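Local structure of binary enterotoxin of Clostridium perfringens component a (Clostridium perfringens, 5WTZ) at residues L331-V345 with Y383-N397. The protein probably transfers ADP-ribose from NAD+ to actin, as the enzymatic component of a binary enterotoxin. Sequence-based numbering, arbitrary orientation.
Sequences LGKTIPVKTFISTTV and YEVLIDHGYSYKIDN. With NAD (nicotinamide-adenine-dinucleotide), chain B.
Ser342 and Glu384 lie on the same side of two paired antiparallel strands and show how a sheet can set a carboxylate against the bound dinucleotide. Ser342 OG donates to Glu384 OE2 over 2.6 Å, meeting it on the syn side, 22° out of the carboxylate plane. The glutamate reaches this far because its CG stands anti to the backbone N (chi1 177°) and the chain runs on extended; its other oxygen, OE1, takes a very short bond from the NAD ribose hydroxyl O2D. Tyr249 also bonds Ser342 OG, a second shell that positions the carboxylate's partner. On the other side of these strands Thr343 OG1 hydrogen-bonds Val385 O at 2.7 Å, so that carbonyl accepts from both the threonine's hydroxyl and its backbone N.

At the turn, the edge of the His389 imidazole is directed at the Phe340 face in an offset edge-to-face pair, planes at 76°, while Lys338 O and His389 ND1 share a water. Nearby, Thr339 OG1 accepts from adenine N6A at 2.9 Å. In the other strand pair, Val337 CG2 sits over one face of Tyr393, 3.8 Å from the ring centroid; with CG2 beside its backbone N, the valine leans this methyl onto the ring. Ile341 and Tyr393 reach toward each other, Ile341 CG2 lying 3.3 Å from Tyr393 OH. A G1 beta bulge sets Gly390 and Tyr391 opposite the single residue Val337, where the second segment passes from one sheet to the other. A serine of a Ser-Thr-Ser-like strand (Ser342-Thr343-Thr344) holding the second glutamate of Glu-X-Glu against NAD is the arrangement of arginine-specific ADP-ribosyltransferases.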
loop_
_atom_site.group_PDB
_atom_site.type_symbol
_atom_site.label_atom_id
_atom_site.label_comp_id
_atom_site.label_asym_id
_atom_site.label_seq_id
_atom_site.Cartn_x
_atom_site.Cartn_y
_atom_site.Cartn_z
ATOM N N LEU A 331 -3.352 -3.990 -14.824
ATOM C CA LEU A 331 -4.240 -3.174 -13.986
ATOM C C LEU A 331 -5.696 -3.634 -14.100
ATOM O O LEU A 331 -6.217 -3.824 -15.199
ATOM C CB LEU A 331 -4.148 -1.683 -14.356
ATOM C CG LEU A 331 -2.975 -0.894 -13.755
ATOM C CD1 LEU A 331 -3.076 0.574 -14.166
ATOM C CD2 LEU A 331 -2.955 -1.020 -12.254
ATOM N N GLY A 332 -6.348 -3.808 -12.959
ATOM C CA GLY A 332 -7.749 -4.170 -12.946
ATOM C C GLY A 332 -8.024 -5.629 -13.273
ATOM O O GLY A 332 -9.176 -6.054 -13.287
ATOM N N LYS A 333 -6.979 -6.406 -13.537
ATOM C CA LYS A 333 -7.180 -7.805 -13.894
ATOM C C LYS A 333 -7.352 -8.685 -12.661
ATOM O O LYS A 333 -6.873 -8.369 -11.577
ATOM C CB LYS A 333 -6.019 -8.323 -14.742
ATOM C CG LYS A 333 -5.868 -7.622 -16.094
ATOM C CD LYS A 333 -7.120 -7.740 -16.930
ATOM C CE LYS A 333 -6.885 -7.254 -18.359
ATOM N NZ LYS A 333 -6.640 -5.789 -18.434
ATOM N N THR A 334 -8.060 -9.791 -12.825
ATOM C CA THR A 334 -8.080 -10.800 -11.771
ATOM C C THR A 334 -7.258 -12.013 -12.216
ATOM O O THR A 334 -7.516 -12.570 -13.277
ATOM C CB THR A 334 -9.510 -11.225 -11.426
ATOM O OG1 THR A 334 -10.199 -10.132 -10.789
ATOM C CG2 THR A 334 -9.478 -12.423 -10.486
ATOM N N ILE A 335 -6.277 -12.413 -11.403
ATOM C CA ILE A 335 -5.330 -13.468 -11.765
ATOM C C ILE A 335 -5.495 -14.676 -10.859
ATOM O O ILE A 335 -5.204 -14.572 -9.666
ATOM C CB ILE A 335 -3.856 -12.985 -11.649
ATOM C CG1 ILE A 335 -3.633 -11.675 -12.398
ATOM C CG2 ILE A 335 -2.891 -14.067 -12.133
ATOM C CD1 ILE A 335 -2.226 -11.115 -12.224
ATOM N N PRO A 336 -5.954 -15.813 -11.412
ATOM C CA PRO A 336 -6.016 -17.043 -10.613
ATOM C C PRO A 336 -4.640 -17.451 -10.127
ATOM O O PRO A 336 -3.681 -17.339 -10.885
ATOM C CB PRO A 336 -6.574 -18.082 -11.596
ATOM C CG PRO A 336 -7.325 -17.291 -12.600
ATOM C CD PRO A 336 -6.494 -16.029 -12.765
ATOM N N VAL A 337 -4.547 -17.917 -8.888
ATOM C CA VAL A 337 -3.279 -18.363 -8.327
ATOM C C VAL A 337 -3.386 -19.833 -7.895
ATOM O O VAL A 337 -3.982 -20.154 -6.859
ATOM C CB VAL A 337 -2.855 -17.489 -7.131
ATOM C CG1 VAL A 337 -1.497 -17.978 -6.561
ATOM C CG2 VAL A 337 -2.749 -16.021 -7.548
ATOM N N LYS A 338 -2.821 -20.729 -8.699
ATOM C CA LYS A 338 -2.949 -22.161 -8.456
ATOM C C LYS A 338 -2.058 -22.637 -7.306
ATOM O O LYS A 338 -2.313 -23.674 -6.697
ATOM C CB LYS A 338 -2.614 -22.945 -9.733
ATOM C CG LYS A 338 -3.489 -22.562 -10.940
ATOM C CD LYS A 338 -3.113 -23.357 -12.186
ATOM C CE LYS A 338 -3.618 -24.786 -12.081
ATOM N NZ LYS A 338 -3.379 -25.571 -13.321
ATOM N N THR A 339 -1.020 -21.867 -7.013
ATOM C CA THR A 339 0.011 -22.256 -6.057
ATOM C C THR A 339 -0.340 -21.839 -4.629
ATOM O O THR A 339 -1.218 -20.993 -4.433
ATOM C CB THR A 339 1.366 -21.608 -6.443
ATOM O OG1 THR A 339 1.134 -20.244 -6.811
ATOM C CG2 THR A 339 2.028 -22.355 -7.618
ATOM N N PHE A 340 0.319 -22.441 -3.634
ATOM C CA PHE A 340 0.346 -21.848 -2.307
ATOM C C PHE A 340 1.122 -20.551 -2.452
ATOM O O PHE A 340 2.073 -20.473 -3.245
ATOM C CB PHE A 340 1.025 -22.733 -1.247
ATOM C CG PHE A 340 0.321 -24.039 -0.969
ATOM C CD1 PHE A 340 -0.866 -24.070 -0.235
ATOM C CD2 PHE A 340 0.841 -25.227 -1.428
ATOM C CE1 PHE A 340 -1.511 -25.260 0.022
ATOM C CE2 PHE A 340 0.200 -26.438 -1.169
ATOM C CZ PHE A 340 -0.992 -26.448 -0.450
ATOM N N ILE A 341 0.751 -19.546 -1.673
ATOM C CA ILE A 341 1.431 -18.252 -1.737
ATOM C C ILE A 341 2.260 -17.974 -0.474
ATOM O O ILE A 341 1.704 -17.737 0.614
ATOM C CB ILE A 341 0.452 -17.082 -1.939
ATOM C CG1 ILE A 341 -0.625 -17.448 -2.958
ATOM C CG2 ILE A 341 1.242 -15.811 -2.332
ATOM C CD1 ILE A 341 -1.665 -16.335 -3.158
ATOM N N SER A 342 3.582 -18.024 -0.631
ATOM C CA SER A 342 4.517 -17.600 0.409
ATOM C C SER A 342 4.629 -16.064 0.458
ATOM O O SER A 342 5.114 -15.401 -0.481
ATOM C CB SER A 342 5.899 -18.233 0.198
ATOM O OG SER A 342 5.937 -19.571 0.693
ATOM N N THR A 343 4.166 -15.497 1.560
ATOM C CA THR A 343 4.214 -14.043 1.748
ATOM C C THR A 343 4.919 -13.718 3.048
ATOM O O THR A 343 5.016 -14.556 3.936
ATOM C CB THR A 343 2.809 -13.372 1.782
ATOM O OG1 THR A 343 2.206 -13.555 3.073
ATOM C CG2 THR A 343 1.889 -13.919 0.698
ATOM N N THR A 344 5.422 -12.492 3.150
ATOM C CA THR A 344 6.044 -12.015 4.368
ATOM C C THR A 344 5.345 -10.729 4.791
ATOM O O THR A 344 5.108 -9.837 3.975
ATOM C CB THR A 344 7.573 -11.790 4.185
ATOM O OG1 THR A 344 8.128 -11.233 5.379
ATOM C CG2 THR A 344 7.877 -10.835 3.025
ATOM N N VAL A 345 5.009 -10.618 6.071
ATOM C CA VAL A 345 4.286 -9.445 6.525
ATOM C C VAL A 345 5.173 -8.209 6.664
ATOM O O VAL A 345 4.669 -7.121 6.977
ATOM C CB VAL A 345 3.574 -9.718 7.848
ATOM C CG1 VAL A 345 2.591 -10.870 7.642
ATOM C CG2 VAL A 345 4.573 -10.025 8.959
ATOM N N TYR A 383 8.899 -14.263 8.999
ATOM C CA TYR A 383 7.659 -13.549 9.306
ATOM C C TYR A 383 6.630 -13.865 8.229
ATOM O O TYR A 383 5.973 -12.963 7.684
ATOM C CB TYR A 383 7.919 -12.038 9.396
ATOM C CG TYR A 383 9.027 -11.695 10.362
ATOM C CD1 TYR A 383 10.347 -11.627 9.935
ATOM C CD2 TYR A 383 8.764 -11.483 11.708
ATOM C CE1 TYR A 383 11.376 -11.340 10.821
ATOM C CE2 TYR A 383 9.786 -11.187 12.600
ATOM C CZ TYR A 383 11.087 -11.117 12.146
ATOM O OH TYR A 383 12.108 -10.823 13.019
ATOM N N GLU A 384 6.491 -15.158 7.938
ATOM C CA GLU A 384 5.736 -15.614 6.788
ATOM C C GLU A 384 4.262 -15.871 7.084
ATOM O O GLU A 384 3.897 -16.513 8.092
ATOM C CB GLU A 384 6.355 -16.895 6.210
ATOM C CG GLU A 384 5.558 -17.464 5.044
ATOM C CD GLU A 384 6.342 -18.493 4.217
ATOM O OE1 GLU A 384 7.500 -18.803 4.555
ATOM O OE2 GLU A 384 5.784 -18.967 3.205
ATOM N N VAL A 385 3.418 -15.367 6.194
ATOM C CA VAL A 385 2.039 -15.812 6.110
ATOM C C VAL A 385 1.903 -16.635 4.843
ATOM O O VAL A 385 2.165 -16.149 3.743
ATOM C CB VAL A 385 1.044 -14.640 6.126
ATOM C CG1 VAL A 385 -0.347 -15.094 5.660
ATOM C CG2 VAL A 385 0.975 -14.021 7.532
ATOM N N LEU A 386 1.532 -17.902 5.018
ATOM C CA LEU A 386 1.352 -18.823 3.902
ATOM C C LEU A 386 -0.126 -18.911 3.544
ATOM O O LEU A 386 -0.962 -19.218 4.389
ATOM C CB LEU A 386 1.911 -20.202 4.254
ATOM C CG LEU A 386 1.884 -21.300 3.183
ATOM C CD1 LEU A 386 2.716 -20.853 1.987
ATOM C CD2 LEU A 386 2.413 -22.620 3.742
ATOM N N ILE A 387 -0.449 -18.655 2.281
ATOM C CA ILE A 387 -1.837 -18.579 1.833
ATOM C C ILE A 387 -2.203 -19.855 1.075
ATOM O O ILE A 387 -1.368 -20.375 0.320
ATOM C CB ILE A 387 -2.044 -17.307 0.937
ATOM C CG1 ILE A 387 -1.705 -16.051 1.749
ATOM C CG2 ILE A 387 -3.451 -17.232 0.364
ATOM C CD1 ILE A 387 -1.663 -14.739 0.939
ATOM N N ASP A 388 -3.426 -20.356 1.290
ATOM C CA ASP A 388 -3.922 -21.568 0.644
ATOM C C ASP A 388 -3.912 -21.436 -0.882
ATOM O O ASP A 388 -4.000 -20.336 -1.433
ATOM C CB ASP A 388 -5.339 -21.903 1.160
ATOM C CG ASP A 388 -5.709 -23.383 0.988
ATOM O OD1 ASP A 388 -4.829 -24.225 0.663
ATOM O OD2 ASP A 388 -6.904 -23.723 1.181
ATOM N N HIS A 389 -3.779 -22.565 -1.567
ATOM C CA HIS A 389 -3.818 -22.536 -3.025
ATOM C C HIS A 389 -5.223 -22.192 -3.532
ATOM O O HIS A 389 -6.216 -22.400 -2.830
ATOM C CB HIS A 389 -3.357 -23.878 -3.591
ATOM C CG HIS A 389 -4.273 -25.018 -3.277
ATOM N ND1 HIS A 389 -5.091 -25.596 -4.219
ATOM C CD2 HIS A 389 -4.492 -25.690 -2.121
ATOM C CE1 HIS A 389 -5.776 -26.582 -3.660
ATOM N NE2 HIS A 389 -5.431 -26.658 -2.390
ATOM N N GLY A 390 -5.305 -21.646 -4.742
ATOM C CA GLY A 390 -6.584 -21.520 -5.414
ATOM C C GLY A 390 -7.332 -20.218 -5.199
ATOM O O GLY A 390 -8.516 -20.138 -5.508
ATOM N N TYR A 391 -6.664 -19.208 -4.657
ATOM C CA TYR A 391 -7.255 -17.864 -4.582
ATOM C C TYR A 391 -6.887 -17.113 -5.846
ATOM O O TYR A 391 -6.335 -17.700 -6.771
ATOM C CB TYR A 391 -6.754 -17.103 -3.353
ATOM C CG TYR A 391 -7.416 -17.475 -2.025
ATOM C CD1 TYR A 391 -8.739 -17.110 -1.744
ATOM C CD2 TYR A 391 -6.693 -18.137 -1.038
ATOM C CE1 TYR A 391 -9.336 -17.433 -0.513
ATOM C CE2 TYR A 391 -7.276 -18.474 0.189
ATOM C CZ TYR A 391 -8.590 -18.107 0.448
ATOM O OH TYR A 391 -9.144 -18.436 1.669
ATOM N N SER A 392 -7.186 -15.816 -5.875
ATOM C CA SER A 392 -6.835 -14.949 -7.001
ATOM C C SER A 392 -6.332 -13.601 -6.514
ATOM O O SER A 392 -6.649 -13.180 -5.401
ATOM C CB SER A 392 -8.033 -14.727 -7.926
ATOM O OG SER A 392 -8.547 -15.952 -8.417
ATOM N N TYR A 393 -5.549 -12.931 -7.353
ATOM C CA TYR A 393 -5.156 -11.546 -7.127
ATOM C C TYR A 393 -6.034 -10.629 -7.955
ATOM O O TYR A 393 -6.171 -10.841 -9.161
ATOM C CB TYR A 393 -3.715 -11.283 -7.545
ATOM C CG TYR A 393 -2.620 -12.033 -6.842
ATOM C CD1 TYR A 393 -2.604 -12.193 -5.458
ATOM C CD2 TYR A 393 -1.565 -12.550 -7.576
ATOM C CE1 TYR A 393 -1.555 -12.862 -4.835
ATOM C CE2 TYR A 393 -0.526 -13.212 -6.972
ATOM C CZ TYR A 393 -0.520 -13.366 -5.607
ATOM O OH TYR A 393 0.540 -14.008 -5.041
ATOM N N LYS A 394 -6.631 -9.620 -7.327
ATOM C CA LYS A 394 -7.240 -8.532 -8.072
ATOM C C LYS A 394 -6.211 -7.398 -8.076
ATOM O O LYS A 394 -5.843 -6.883 -7.013
ATOM C CB LYS A 394 -8.577 -8.111 -7.445
ATOM C CG LYS A 394 -9.201 -6.850 -8.045
ATOM C CD LYS A 394 -10.567 -6.546 -7.420
ATOM C CE LYS A 394 -10.447 -6.092 -5.954
ATOM N NZ LYS A 394 -10.039 -4.655 -5.822
ATOM N N ILE A 395 -5.715 -7.032 -9.257
ATOM C CA ILE A 395 -4.628 -6.052 -9.341
ATOM C C ILE A 395 -5.198 -4.632 -9.236
ATOM O O ILE A 395 -6.007 -4.220 -10.058
ATOM C CB ILE A 395 -3.810 -6.213 -10.653
ATOM C CG1 ILE A 395 -3.333 -7.677 -10.838
ATOM C CG2 ILE A 395 -2.618 -5.230 -10.678
ATOM C CD1 ILE A 395 -2.362 -8.199 -9.796
ATOM N N ASP A 396 -4.794 -3.906 -8.195
ATOM C CA ASP A 396 -5.405 -2.630 -7.841
ATOM C C ASP A 396 -4.533 -1.443 -8.262
ATOM O O ASP A 396 -5.039 -0.408 -8.700
ATOM C CB ASP A 396 -5.647 -2.556 -6.327
ATOM C CG ASP A 396 -6.551 -3.647 -5.813
ATOM O OD1 ASP A 396 -7.566 -3.965 -6.482
ATOM O OD2 ASP A 396 -6.250 -4.170 -4.712
ATOM N N ASN A 397 -3.219 -1.586 -8.095
ATOM C CA ASN A 397 -2.306 -0.545 -8.554
ATOM C C ASN A 397 -0.916 -1.088 -8.836
ATOM O O ASN A 397 -0.523 -2.170 -8.361
ATOM C CB ASN A 397 -2.211 0.594 -7.531
ATOM C CG ASN A 397 -2.015 1.961 -8.185
ATOM O OD1 ASN A 397 -1.792 2.074 -9.394
ATOM N ND2 ASN A 397 -2.098 3.002 -7.382
HETATM P PA NAD B . 7.692 -20.189 -4.967
HETATM O O1A NAD B . 7.459 -21.679 -5.051
HETATM O O2A NAD B . 6.543 -19.257 -4.726
HETATM O O5B NAD B . 8.424 -19.676 -6.309
HETATM C C5B NAD B . 9.425 -20.435 -6.997
HETATM C C4B NAD B . 9.446 -20.027 -8.457
HETATM O O4B NAD B . 8.176 -20.367 -9.029
HETATM C C3B NAD B . 9.642 -18.523 -8.630
HETATM O O3B NAD B . 10.466 -18.300 -9.785
HETATM C C2B NAD B . 8.227 -18.014 -8.870
HETATM O O2B NAD B . 8.195 -16.832 -9.676
HETATM C C1B NAD B . 7.544 -19.194 -9.552
HETATM N N9A NAD B . 6.110 -19.198 -9.197
HETATM C C8A NAD B . 5.584 -19.246 -7.960
HETATM N N7A NAD B . 4.223 -19.218 -8.016
HETATM C C5A NAD B . 3.886 -19.129 -9.308
HETATM C C6A NAD B . 2.627 -19.056 -10.077
HETATM N N6A NAD B . 1.436 -19.066 -9.437
HETATM N N1A NAD B . 2.710 -18.957 -11.426
HETATM C C2A NAD B . 3.892 -18.953 -12.067
HETATM N N3A NAD B . 5.076 -19.031 -11.430
HETATM C C4A NAD B . 5.126 -19.107 -10.079
HETATM O O3 NAD B . 8.772 -19.966 -3.802
HETATM P PN NAD B . 9.664 -18.669 -3.476
HETATM O O1N NAD B . 8.731 -17.560 -3.041
HETATM O O2N NAD B . 10.643 -18.469 -4.609
HETATM O O5D NAD B . 10.480 -19.243 -2.215
HETATM C C5D NAD B . 9.818 -19.798 -1.079
HETATM C C4D NAD B . 10.809 -19.905 0.065
HETATM O O4D NAD B . 11.062 -18.603 0.597
HETATM C C3D NAD B . 10.203 -20.689 1.212
HETATM O O3D NAD B . 11.286 -21.211 2.003
HETATM C C2D NAD B . 9.460 -19.632 1.998
HETATM O O2D NAD B . 9.340 -19.987 3.380
HETATM C C1D NAD B . 10.301 -18.372 1.776
HETATM N N1N NAD B . 9.500 -17.142 1.605
HETATM C C2N NAD B . 9.531 -16.450 0.448
HETATM C C3N NAD B . 8.770 -15.285 0.299
HETATM C C7N NAD B . 8.788 -14.486 -0.976
HETATM O O7N NAD B . 9.045 -15.005 -2.069
HETATM N N7N NAD B . 8.547 -13.191 -0.848
HETATM C C4N NAD B . 7.984 -14.813 1.344
HETATM C C5N NAD B . 7.969 -15.544 2.521
HETATM C C6N NAD B . 8.739 -16.706 2.620
HETATM O O HOH W 1 -3.747 -19.014 -3.947
HETATM O O HOH W 2 -4.656 -24.950 -7.036
HETATM O O HOH W 3 9.528 -13.572 6.632
#